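Local coordinates for Lmo0131 protein (Listeria monocytogenes, PDB 4Q6J) that is of unproven function but, with its EAL-type TIM-barrel domain, is probably a phosphodiesterase acting on cyclic di-guanylate, at residues A77-N82 with H109-E114; M179-L184 with Q192-A197; L41-T46 with L51-F56; A100-M105 with L135-K140. All blocks are in the same frame, centred on the assembly; numbering follows the deposited sequence.

Contact 1: A77-N82 with H109-E114; sequences AIKQIN and HDYVKE. With EDO (1,2-ethanediol), chain O.
Ile78 of helix 66-83 meets Tyr111 of helix 102-115 through its terminal methyl, a small example of how two neighbouring outer helices of a TIM barrel are spaced by one long aromatic. CD1 of Ile78 lies at the edge of the tyrosine ring, near its plane, 3.4 Å from Tyr111 CD1, and the same methyl reaches Val112, whose CG2 is 4.1 Å from Ile78 CD1. One isoleucine tip therefore sits in the angle between the ring edge and the valine branch, and the apolar part of the contact rests on that tip. Farther out along the ring the character turns polar. Lys79 crosses the tyrosine side chain at about a right angle, and its NZ stops 3.9 Å from Tyr111 OH; a water fills in, accepting from Lys79 NZ at 3.1 Å and lying 2.5 Å from Tyr111 OH, at the ring edge.

What brings the ring across is its first torsion: with CG opposite the backbone N (chi1 -170°), Tyr111 reaches over to a helix whose axis comes no closer than 11.4 Å to its own and runs nearly parallel, crossing at -24°. Ala77 and Ile81 turn to strand 89-95. His115, one turn along the same helix as Tyr111, stacks on the tyrosine ring. Asn82 holds the turn after helix 102-115 by bonds to the backbone of His115 and Lys117. On helix 102-115, ND1 of His109 donates to the anti lone pair of Asp110 OD1 over 3.1 Å, and that oxygen lies 19° out of the imidazole plane.

Contact 2: M179-L184 with Q192-A197; sequences MSFIAL and QIIIRA. With EDO (1,2-ethanediol), chain I.
A backbone oxygen takes part in what is otherwise an apolar contact: the carbonyl O of Phe181 lies 3.6 Å from the terminal methyl CD1 of Ile195, while the phenyl ring of the same residue reaches along the isoleucine toward the helix. The two side chains slide past each other in opposite directions, and Phe181 CE2 comes to 3.7 Å from Ile195 CG1. Ile194 adds a second, looser touch at the far end of the ring, crossing the phenylalanine at a slant, with its CG2 branch 4.1 Å from Phe181 CZ. A chi1 of -157° swings the ring of Phe181 away from its own N-H and over to helix 189-204. The side chain thus bridges the 7.8 Å between Phe181 CA and Ile195 CA.

In the alternation of strands and helices that builds a TIM barrel, this is the passage from strand 174-177 to helix 189-204: the chain leaves the strand, makes a short 3-10 turn at 179-181, and its phenylalanine folds back on the helix that follows. The carbonyl O of Phe181 is also an acceptor for the side-chain amide of Gln191, which ties the turn to the start of that helix. Ile182 packs instead on Val214 and on Leu223 of helix 217-225. Beyond the turn, Leu184 N donates to O2 of a 1,2-ethanediol at 2.9 Å, nearly straight at 169°. Arg168 of the second subunit bonds to the carbonyl oxygens of Ser180 and Ala183, and Leu201 of that subunit packs on Ile194.

Contact 3: L41-T46 with L51-F56; sequences LVRLKT and LAPIDF
The ring of Phe56 carries Leu44 on one face and Val42 at its edge. CB of Leu44 stands over the centre of that face, 3.7 Å from the Phe56 ring centroid and 13° off the normal, a CH-pi contact; Val42 CG1 lies near the ring plane, 4.0 Å from Phe56 CZ. The guanidinium of Arg43 is a second flat group: the CB methyl of Ala52 covers one face, offset toward the rim, and Pro53 CD comes in obliquely, 3.3 Å from Arg43 NH1. A bend at chi2 (-48°) folds the arginine back along its own strand, and NH1 donates to Val42 O at 2.9 Å from above the carbonyl plane, although that oxygen lies close to the guanidinium plane. Pro53 then slides past Val42, whose CG1 is 3.7 Å from Pro53 CG.

Between the backbones, Leu44 and Leu51 form an antiparallel hydrogen-bonded pair, with Leu44 N to Leu51 O at 2.8 Å and Leu51 N to Leu44 O at 2.7 Å. This short beta-hairpin passes directly into a helix, for which Ala52 is the N-cap residue. Strand 35-45 carries the family's Glu-Ala-Leu signature, here with glycine in the middle and Leu41 as its last residue. It pairs on its other edge with strand 20-29, while helix 8-16 packs on Leu44 and Leu51, and Met69 of helix 66-83 touches both Val42 and Phe56.

Contact 4: A100-M105 with L135-K140; sequences ASSTYM and LAIADK. With ACY (acetic acid), chain S; ACY (acetic acid), chain C.
Ala100 and Ala138 lie side by side at close quarters, with CB to CB 4.2 Å from Ala100 to Ala138 and their CA atoms 4.1 Å apart, a spacing that side chains no larger than methyls permit. Beside this pair Ile137 turns its CG2 branch toward the other segment: Ile137 CG2 sits 3.5 Å from Ser102 OG and 3.7 Å from Ala100 O, while the CG1 arm leads away from it. The touches are thus methyl against methyl and methyl against oxygen.

Ser101 is the N-cap of helix 102-115. Its OG accepts from Tyr104 N at 3.0 Å, nearly straight (171°). Ser101 OG also donates to OXT of an acetic acid molecule, probably from the crystallisation liquor, and a second one accepts from Thr103 N. Bound acetic acid here is also held by Ser101 and Thr103 of the fourth subunit.

Within the TIM barrel the contact joins the beginnings of two outer helices, 102-115 and 136-146, the first leading to strand 122-127 and the second to strand 151-154. Met105, a selenomethionine, packs deeper along helix 136-146, and Tyr104 turns to helix 66-83.

In the fold
The four contacts follow the barrel in chain order: contact 3 comes first, then contacts 1 and 4, whose segments alternate along the chain, and finally contact 2. Contacts 1 and 4 share helix 102-115, which is thereby joined to helix 66-83 by one and to helix 136-146 by the other, their centres about 19 Å apart. Contact 3 lies on strand 35-45 and helix 53-62, just before helix 66-83, and its nearest atoms are about 8 Å from contact 1. Contact 2 lies across the chain's centre from contact 1, about 35 Å between centres. Contacts 2 and 3, about 29 Å apart between centres, both touch the third subunit, while contact 2 also meets the second and contact 4 the fourth.

Contact 1: A77-N82 with H109-E114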
# COMPACT_ATOMS: atom_id res chain seq x y z
N ALA B 77 -21.33 10.55 20.38
CA ALA B 77 -22.34 9.69 19.77
C ALA B 77 -23.21 9.03 20.84
O ALA B 77 -24.43 8.96 20.70
CB ALA B 77 -21.71 8.63 18.89
N ILE B 78 -22.59 8.54 21.89
CA ILE B 78 -23.34 7.88 22.94
C ILE B 78 -24.35 8.83 23.61
O ILE B 78 -25.49 8.48 23.85
CB ILE B 78 -22.39 7.26 23.96
CG1 ILE B 78 -21.76 6.01 23.33
CG2 ILE B 78 -23.09 6.97 25.27
CD1 ILE B 78 -20.63 5.42 24.09
N LYS B 79 -23.92 10.06 23.88
CA LYS B 79 -24.82 11.04 24.43
C LYS B 79 -25.99 11.29 23.49
O LYS B 79 -27.15 11.34 23.90
CB LYS B 79 -24.05 12.34 24.68
CG LYS B 79 -23.09 12.26 25.83
CD LYS B 79 -22.01 13.34 25.70
CE LYS B 79 -21.17 13.51 26.95
NZ LYS B 79 -21.00 12.22 27.65
N GLN B 80 -25.68 11.45 22.21
CA GLN B 80 -26.70 11.71 21.20
C GLN B 80 -27.75 10.59 21.04
O GLN B 80 -28.94 10.86 20.83
CB GLN B 80 -26.04 11.99 19.87
CG GLN B 80 -26.99 12.61 18.85
CD GLN B 80 -27.72 13.83 19.37
OE1 GLN B 80 -28.87 13.76 19.78
NE2 GLN B 80 -27.03 14.96 19.37
N ILE B 81 -27.30 9.34 21.10
CA ILE B 81 -28.19 8.19 21.01
C ILE B 81 -29.09 8.20 22.23
O ILE B 81 -30.30 8.01 22.10
CB ILE B 81 -27.38 6.90 20.99
CG1 ILE B 81 -26.61 6.78 19.69
CG2 ILE B 81 -28.28 5.70 21.16
CD1 ILE B 81 -25.55 5.69 19.76
N ASN B 82 -28.50 8.42 23.40
CA ASN B 82 -29.27 8.49 24.65
C ASN B 82 -30.37 9.52 24.57
O ASN B 82 -31.47 9.27 24.99
CB ASN B 82 -28.40 8.79 25.87
CG ASN B 82 -27.53 7.63 26.27
OD1 ASN B 82 -27.75 6.48 25.86
ND2 ASN B 82 -26.53 7.91 27.07
N HIS B 109 -15.81 -1.07 25.07
CA HIS B 109 -16.80 -1.97 25.65
C HIS B 109 -17.23 -1.51 27.03
O HIS B 109 -18.41 -1.58 27.39
CB HIS B 109 -16.17 -3.36 25.78
CG HIS B 109 -16.97 -4.29 26.62
ND1 HIS B 109 -17.07 -4.17 27.99
CD2 HIS B 109 -17.71 -5.37 26.28
CE1 HIS B 109 -17.84 -5.13 28.46
NE2 HIS B 109 -18.24 -5.88 27.44
N ASP B 110 -16.26 -1.07 27.81
CA ASP B 110 -16.51 -0.61 29.17
C ASP B 110 -17.25 0.70 29.19
O ASP B 110 -18.19 0.89 29.96
CB ASP B 110 -15.20 -0.41 29.89
CG ASP B 110 -14.55 -1.68 30.27
OD1 ASP B 110 -15.06 -2.76 29.89
OD2 ASP B 110 -13.52 -1.61 30.96
N TYR B 111 -16.79 1.63 28.36
CA TYR B 111 -17.46 2.90 28.24
C TYR B 111 -18.91 2.73 27.71
O TYR B 111 -19.84 3.37 28.20
CB TYR B 111 -16.66 3.86 27.35
CG TYR B 111 -17.22 5.25 27.40
CD1 TYR B 111 -18.26 5.62 26.58
CD2 TYR B 111 -16.73 6.17 28.31
CE1 TYR B 111 -18.80 6.86 26.64
CE2 TYR B 111 -17.26 7.42 28.38
CZ TYR B 111 -18.31 7.77 27.56
OH TYR B 111 -18.85 9.02 27.62
N VAL B 112 -19.09 1.88 26.72
CA VAL B 112 -20.44 1.56 26.23
C VAL B 112 -21.33 0.95 27.32
O VAL B 112 -22.43 1.41 27.57
CB VAL B 112 -20.38 0.62 24.99
CG1 VAL B 112 -21.76 0.09 24.65
CG2 VAL B 112 -19.80 1.37 23.80
N LYS B 113 -20.83 -0.05 28.03
CA LYS B 113 -21.64 -0.72 29.03
C LYS B 113 -22.08 0.27 30.11
O LYS B 113 -23.19 0.24 30.59
CB LYS B 113 -20.84 -1.87 29.64
CG LYS B 113 -21.59 -2.67 30.69
CD LYS B 113 -20.78 -3.86 31.17
CE LYS B 113 -21.72 -4.96 31.63
NZ LYS B 113 -21.00 -6.21 31.94
N GLU B 114 -21.17 1.13 30.54
CA GLU B 114 -21.45 2.15 31.55
C GLU B 114 -22.39 3.28 31.12
O GLU B 114 -23.15 3.80 31.91
CB GLU B 114 -20.14 2.72 32.10
CG GLU B 114 -20.31 3.88 33.06
CD GLU B 114 -19.00 4.49 33.51
OE1 GLU B 114 -18.01 4.44 32.76
OE2 GLU B 114 -18.97 5.05 34.61
C1 EDO O . -15.32 4.91 32.00
O1 EDO O . -16.38 5.84 32.14
C2 EDO O . -15.65 3.94 30.87
O2 EDO O . -15.92 2.67 31.39
O HOH W 1 -21.01 9.43 26.38

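Contact 2: M179-L184 with Q192-A197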
# COMPACT_ATOMS: atom_id res chain seq x y z
N MSE B 179 -19.72 5.76 -3.16
CA MSE B 179 -20.46 6.40 -4.21
C MSE B 179 -20.21 5.80 -5.58
O MSE B 179 -21.14 5.73 -6.37
CB MSE B 179 -20.22 7.90 -4.16
CG MSE B 179 -19.12 8.38 -5.08
SE MSE B 179 -19.92 8.96 -6.77
CE MSE B 179 -19.17 10.76 -6.51
N SER B 180 -18.99 5.40 -5.87
CA SER B 180 -18.66 4.84 -7.18
C SER B 180 -19.46 3.57 -7.48
O SER B 180 -19.81 3.28 -8.63
CB SER B 180 -17.19 4.50 -7.23
OG SER B 180 -16.94 3.41 -6.37
N PHE B 181 -19.73 2.81 -6.44
CA PHE B 181 -20.42 1.55 -6.60
C PHE B 181 -21.80 1.69 -7.27
O PHE B 181 -22.26 0.77 -7.95
CB PHE B 181 -20.56 0.91 -5.22
CG PHE B 181 -20.74 -0.58 -5.26
CD1 PHE B 181 -19.71 -1.40 -5.67
CD2 PHE B 181 -21.93 -1.15 -4.89
CE1 PHE B 181 -19.86 -2.76 -5.70
CE2 PHE B 181 -22.08 -2.53 -4.92
CZ PHE B 181 -21.04 -3.32 -5.33
N ILE B 182 -22.45 2.84 -7.09
CA ILE B 182 -23.79 3.04 -7.61
C ILE B 182 -23.85 4.12 -8.70
O ILE B 182 -24.94 4.60 -9.06
CB ILE B 182 -24.80 3.33 -6.48
CG1 ILE B 182 -24.54 4.69 -5.81
CG2 ILE B 182 -24.74 2.22 -5.46
CD1 ILE B 182 -25.65 5.17 -4.93
N ALA B 183 -22.69 4.50 -9.23
CA ALA B 183 -22.66 5.49 -10.29
C ALA B 183 -22.64 4.81 -11.66
O ALA B 183 -22.21 3.65 -11.78
CB ALA B 183 -21.44 6.39 -10.12
N LEU B 184 -23.12 5.54 -12.69
CA LEU B 184 -23.10 5.07 -14.09
C LEU B 184 -24.05 3.92 -14.43
O LEU B 184 -23.87 3.24 -15.45
CB LEU B 184 -21.68 4.68 -14.53
CG LEU B 184 -20.52 5.67 -14.29
CD1 LEU B 184 -19.20 5.03 -14.65
CD2 LEU B 184 -20.69 6.97 -15.04
N GLN B 192 -24.75 -3.46 -12.60
CA GLN B 192 -26.09 -3.82 -12.10
C GLN B 192 -26.13 -5.26 -11.62
O GLN B 192 -26.73 -5.59 -10.59
CB GLN B 192 -27.17 -3.57 -13.14
CG GLN B 192 -27.49 -2.07 -13.27
CD GLN B 192 -28.90 -1.79 -13.78
OE1 GLN B 192 -29.83 -2.53 -13.47
NE2 GLN B 192 -29.05 -0.71 -14.55
N ILE B 193 -25.48 -6.13 -12.37
CA ILE B 193 -25.38 -7.51 -11.97
C ILE B 193 -24.54 -7.65 -10.69
O ILE B 193 -24.87 -8.43 -9.79
CB ILE B 193 -24.85 -8.37 -13.12
CG1 ILE B 193 -25.89 -8.41 -14.24
CG2 ILE B 193 -24.62 -9.78 -12.66
CD1 ILE B 193 -25.33 -8.81 -15.53
N ILE B 194 -23.47 -6.88 -10.60
CA ILE B 194 -22.59 -6.98 -9.45
C ILE B 194 -23.29 -6.55 -8.18
O ILE B 194 -23.22 -7.23 -7.15
CB ILE B 194 -21.32 -6.17 -9.65
CG1 ILE B 194 -20.43 -6.82 -10.71
CG2 ILE B 194 -20.56 -6.03 -8.32
CD1 ILE B 194 -19.38 -5.90 -11.27
N ILE B 195 -23.98 -5.42 -8.26
CA ILE B 195 -24.70 -4.92 -7.11
C ILE B 195 -25.69 -5.96 -6.64
O ILE B 195 -25.77 -6.24 -5.46
CB ILE B 195 -25.47 -3.63 -7.43
CG1 ILE B 195 -24.49 -2.48 -7.72
CG2 ILE B 195 -26.37 -3.26 -6.25
CD1 ILE B 195 -25.14 -1.30 -8.45
N ARG B 196 -26.44 -6.53 -7.57
CA ARG B 196 -27.47 -7.46 -7.17
C ARG B 196 -26.84 -8.67 -6.48
O ARG B 196 -27.31 -9.12 -5.45
CB ARG B 196 -28.32 -7.86 -8.36
CG ARG B 196 -29.49 -8.74 -7.98
CD ARG B 196 -30.39 -9.09 -9.14
NE ARG B 196 -31.19 -7.98 -9.66
CZ ARG B 196 -32.41 -7.66 -9.24
NH1 ARG B 196 -33.05 -6.65 -9.79
NH2 ARG B 196 -32.99 -8.35 -8.26
N ALA B 197 -25.74 -9.18 -7.05
CA ALA B 197 -24.99 -10.29 -6.45
C ALA B 197 -24.54 -9.96 -5.02
O ALA B 197 -24.64 -10.78 -4.12
CB ALA B 197 -23.82 -10.62 -7.30
C1 EDO I . -26.10 8.68 -11.40
O1 EDO I . -26.94 8.29 -12.48
C2 EDO I . -24.84 9.29 -11.97
O2 EDO I . -23.88 8.26 -12.14

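Contact 3: L41-T46 with L51-F56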
# COMPACT_ATOMS: atom_id res chain seq x y z
N LEU B 41 -20.10 11.73 11.60
CA LEU B 41 -18.96 12.10 10.79
C LEU B 41 -18.23 13.21 11.50
O LEU B 41 -18.77 14.29 11.60
CB LEU B 41 -19.45 12.59 9.45
CG LEU B 41 -19.95 11.47 8.55
CD1 LEU B 41 -20.81 11.98 7.39
CD2 LEU B 41 -18.74 10.69 8.05
N VAL B 42 -17.02 12.95 11.99
CA VAL B 42 -16.27 13.96 12.75
C VAL B 42 -15.87 15.16 11.87
O VAL B 42 -15.59 15.01 10.69
CB VAL B 42 -15.02 13.38 13.46
CG1 VAL B 42 -13.84 13.30 12.50
CG2 VAL B 42 -14.69 14.18 14.69
N ARG B 43 -15.88 16.34 12.48
CA ARG B 43 -15.43 17.57 11.86
C ARG B 43 -14.49 18.24 12.82
O ARG B 43 -14.57 18.01 14.03
CB ARG B 43 -16.61 18.52 11.61
CG ARG B 43 -17.68 17.99 10.68
CD ARG B 43 -17.01 17.45 9.48
NE ARG B 43 -17.89 17.09 8.38
CZ ARG B 43 -17.82 15.93 7.76
NH1 ARG B 43 -16.96 15.02 8.18
NH2 ARG B 43 -18.63 15.66 6.73
N LEU B 44 -13.61 19.08 12.30
CA LEU B 44 -12.74 19.87 13.15
C LEU B 44 -13.17 21.31 12.95
O LEU B 44 -13.18 21.81 11.83
CB LEU B 44 -11.27 19.71 12.78
CG LEU B 44 -10.26 20.54 13.59
CD1 LEU B 44 -10.11 19.99 15.00
CD2 LEU B 44 -8.94 20.61 12.88
N LYS B 45 -13.54 21.97 14.03
CA LYS B 45 -13.91 23.37 13.95
C LYS B 45 -12.67 24.16 14.28
O LYS B 45 -12.15 24.04 15.39
CB LYS B 45 -15.04 23.70 14.93
CG LYS B 45 -15.76 24.98 14.54
CD LYS B 45 -16.45 25.65 15.69
CE LYS B 45 -17.60 26.57 15.24
NZ LYS B 45 -17.18 27.78 14.49
N THR B 46 -12.19 24.96 13.33
CA THR B 46 -11.05 25.86 13.57
C THR B 46 -11.52 27.29 13.76
O THR B 46 -12.70 27.54 13.97
CB THR B 46 -10.06 25.85 12.41
OG1 THR B 46 -10.59 26.65 11.35
CG2 THR B 46 -9.79 24.41 11.94
N LEU B 51 -13.54 21.81 9.17
CA LEU B 51 -12.87 20.86 8.28
C LEU B 51 -13.36 19.43 8.44
O LEU B 51 -13.71 19.01 9.54
CB LEU B 51 -11.35 20.90 8.53
CG LEU B 51 -10.38 21.62 7.58
CD1 LEU B 51 -10.91 22.96 7.16
CD2 LEU B 51 -9.02 21.78 8.20
N ALA B 52 -13.39 18.72 7.31
CA ALA B 52 -13.66 17.28 7.20
C ALA B 52 -12.36 16.46 7.35
O ALA B 52 -11.29 16.95 7.02
CB ALA B 52 -14.32 17.01 5.86
N PRO B 53 -12.45 15.21 7.86
CA PRO B 53 -11.29 14.36 8.22
C PRO B 53 -10.23 14.17 7.14
O PRO B 53 -9.06 13.98 7.44
CB PRO B 53 -11.95 13.02 8.50
CG PRO B 53 -13.28 13.33 8.88
CD PRO B 53 -13.71 14.50 8.10
N ILE B 54 -10.65 14.23 5.89
CA ILE B 54 -9.74 14.08 4.76
C ILE B 54 -8.69 15.19 4.70
O ILE B 54 -7.56 14.98 4.27
CB ILE B 54 -10.54 14.00 3.43
CG1 ILE B 54 -9.61 13.77 2.24
CG2 ILE B 54 -11.45 15.21 3.24
CD1 ILE B 54 -9.85 12.43 1.53
N ASP B 55 -9.07 16.37 5.16
CA ASP B 55 -8.15 17.49 5.23
C ASP B 55 -7.19 17.42 6.43
O ASP B 55 -5.97 17.45 6.24
CB ASP B 55 -8.95 18.77 5.23
CG ASP B 55 -9.95 18.80 4.12
OD1 ASP B 55 -9.54 18.60 2.96
OD2 ASP B 55 -11.15 19.00 4.40
N PHE B 56 -7.73 17.27 7.63
CA PHE B 56 -6.93 17.32 8.86
C PHE B 56 -6.33 16.00 9.35
O PHE B 56 -5.65 15.99 10.37
CB PHE B 56 -7.68 18.06 9.99
CG PHE B 56 -8.92 17.35 10.50
CD1 PHE B 56 -10.16 17.57 9.92
CD2 PHE B 56 -8.85 16.49 11.59
CE1 PHE B 56 -11.30 16.93 10.41
CE2 PHE B 56 -9.99 15.86 12.07
CZ PHE B 56 -11.20 16.07 11.48

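Contact 4: A100-M105 with L135-K140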
# COMPACT_ATOMS: atom_id res chain seq x y z
N ALA B 100 -8.84 -3.73 16.06
CA ALA B 100 -7.97 -4.86 16.32
C ALA B 100 -7.15 -4.70 17.59
O ALA B 100 -6.39 -5.59 17.96
CB ALA B 100 -7.06 -5.11 15.14
N SER B 101 -7.29 -3.55 18.24
CA SER B 101 -6.66 -3.27 19.53
C SER B 101 -7.54 -3.71 20.70
O SER B 101 -8.58 -3.13 20.95
CB SER B 101 -6.33 -1.78 19.68
OG SER B 101 -5.94 -1.46 21.01
N SER B 102 -7.11 -4.73 21.42
CA SER B 102 -7.89 -5.18 22.54
C SER B 102 -7.90 -4.11 23.59
O SER B 102 -8.89 -3.93 24.26
CB SER B 102 -7.33 -6.47 23.11
OG SER B 102 -7.41 -7.46 22.13
N THR B 103 -6.81 -3.40 23.74
CA THR B 103 -6.75 -2.38 24.75
C THR B 103 -7.78 -1.27 24.48
O THR B 103 -8.50 -0.86 25.38
CB THR B 103 -5.33 -1.86 24.88
OG1 THR B 103 -4.51 -2.86 25.50
CG2 THR B 103 -5.32 -0.63 25.72
N TYR B 104 -7.86 -0.82 23.24
CA TYR B 104 -8.91 0.14 22.90
C TYR B 104 -10.29 -0.48 23.01
O TYR B 104 -11.18 0.12 23.53
CB TYR B 104 -8.77 0.71 21.49
CG TYR B 104 -9.90 1.69 21.24
CD1 TYR B 104 -9.90 2.91 21.87
CD2 TYR B 104 -10.99 1.35 20.44
CE1 TYR B 104 -10.93 3.79 21.68
CE2 TYR B 104 -12.03 2.24 20.26
CZ TYR B 104 -12.00 3.45 20.89
OH TYR B 104 -13.03 4.35 20.76
N MSE B 105 -10.46 -1.67 22.47
CA MSE B 105 -11.80 -2.22 22.36
C MSE B 105 -12.35 -2.63 23.71
O MSE B 105 -13.56 -2.79 23.89
CB MSE B 105 -11.84 -3.37 21.35
CG MSE B 105 -11.67 -2.90 19.88
SE MSE B 105 -13.13 -1.71 19.24
CE MSE B 105 -14.44 -3.12 18.84
N LEU B 135 -7.23 -11.56 11.49
CA LEU B 135 -8.53 -11.00 11.81
C LEU B 135 -9.11 -11.55 13.09
O LEU B 135 -10.11 -11.06 13.55
CB LEU B 135 -9.52 -11.28 10.65
CG LEU B 135 -9.38 -10.45 9.38
CD1 LEU B 135 -10.71 -10.28 8.69
CD2 LEU B 135 -8.79 -9.09 9.67
N ALA B 136 -8.48 -12.58 13.66
CA ALA B 136 -9.05 -13.25 14.83
C ALA B 136 -9.22 -12.35 16.06
O ALA B 136 -10.22 -12.45 16.76
CB ALA B 136 -8.26 -14.46 15.17
N ILE B 137 -8.23 -11.49 16.33
CA ILE B 137 -8.31 -10.56 17.46
C ILE B 137 -9.42 -9.54 17.22
O ILE B 137 -10.24 -9.29 18.10
CB ILE B 137 -7.01 -9.77 17.70
CG1 ILE B 137 -5.81 -10.71 17.70
CG2 ILE B 137 -7.07 -9.06 19.03
CD1 ILE B 137 -5.76 -11.61 18.89
N ALA B 138 -9.44 -8.96 16.03
CA ALA B 138 -10.51 -8.05 15.66
C ALA B 138 -11.87 -8.73 15.85
O ALA B 138 -12.78 -8.15 16.43
CB ALA B 138 -10.32 -7.63 14.25
N ASP B 139 -11.99 -9.96 15.36
CA ASP B 139 -13.21 -10.75 15.44
C ASP B 139 -13.67 -10.83 16.89
O ASP B 139 -14.80 -10.50 17.20
CB ASP B 139 -12.91 -12.13 14.88
CG ASP B 139 -14.13 -12.99 14.78
OD1 ASP B 139 -15.26 -12.46 14.86
OD2 ASP B 139 -13.94 -14.22 14.59
N LYS B 140 -12.76 -11.22 17.77
CA LYS B 140 -13.02 -11.26 19.22
C LYS B 140 -13.39 -9.93 19.89
O LYS B 140 -14.30 -9.88 20.70
CB LYS B 140 -11.82 -11.87 19.95
CG LYS B 140 -12.05 -12.11 21.43
CD LYS B 140 -11.28 -13.33 21.92
CE LYS B 140 -11.88 -13.88 23.22
NZ LYS B 140 -13.21 -14.56 23.05
C ACY S . -3.59 -5.03 21.53
O ACY S . -4.08 -4.62 22.59
OXT ACY S . -2.48 -4.63 21.13
CH3 ACY S . -4.34 -6.01 20.69
C ACY C . -2.61 -2.20 22.14
O ACY C . -2.40 -2.94 23.10
OXT ACY C . -3.54 -2.40 21.35
CH3 ACY C . -1.70 -1.04 21.89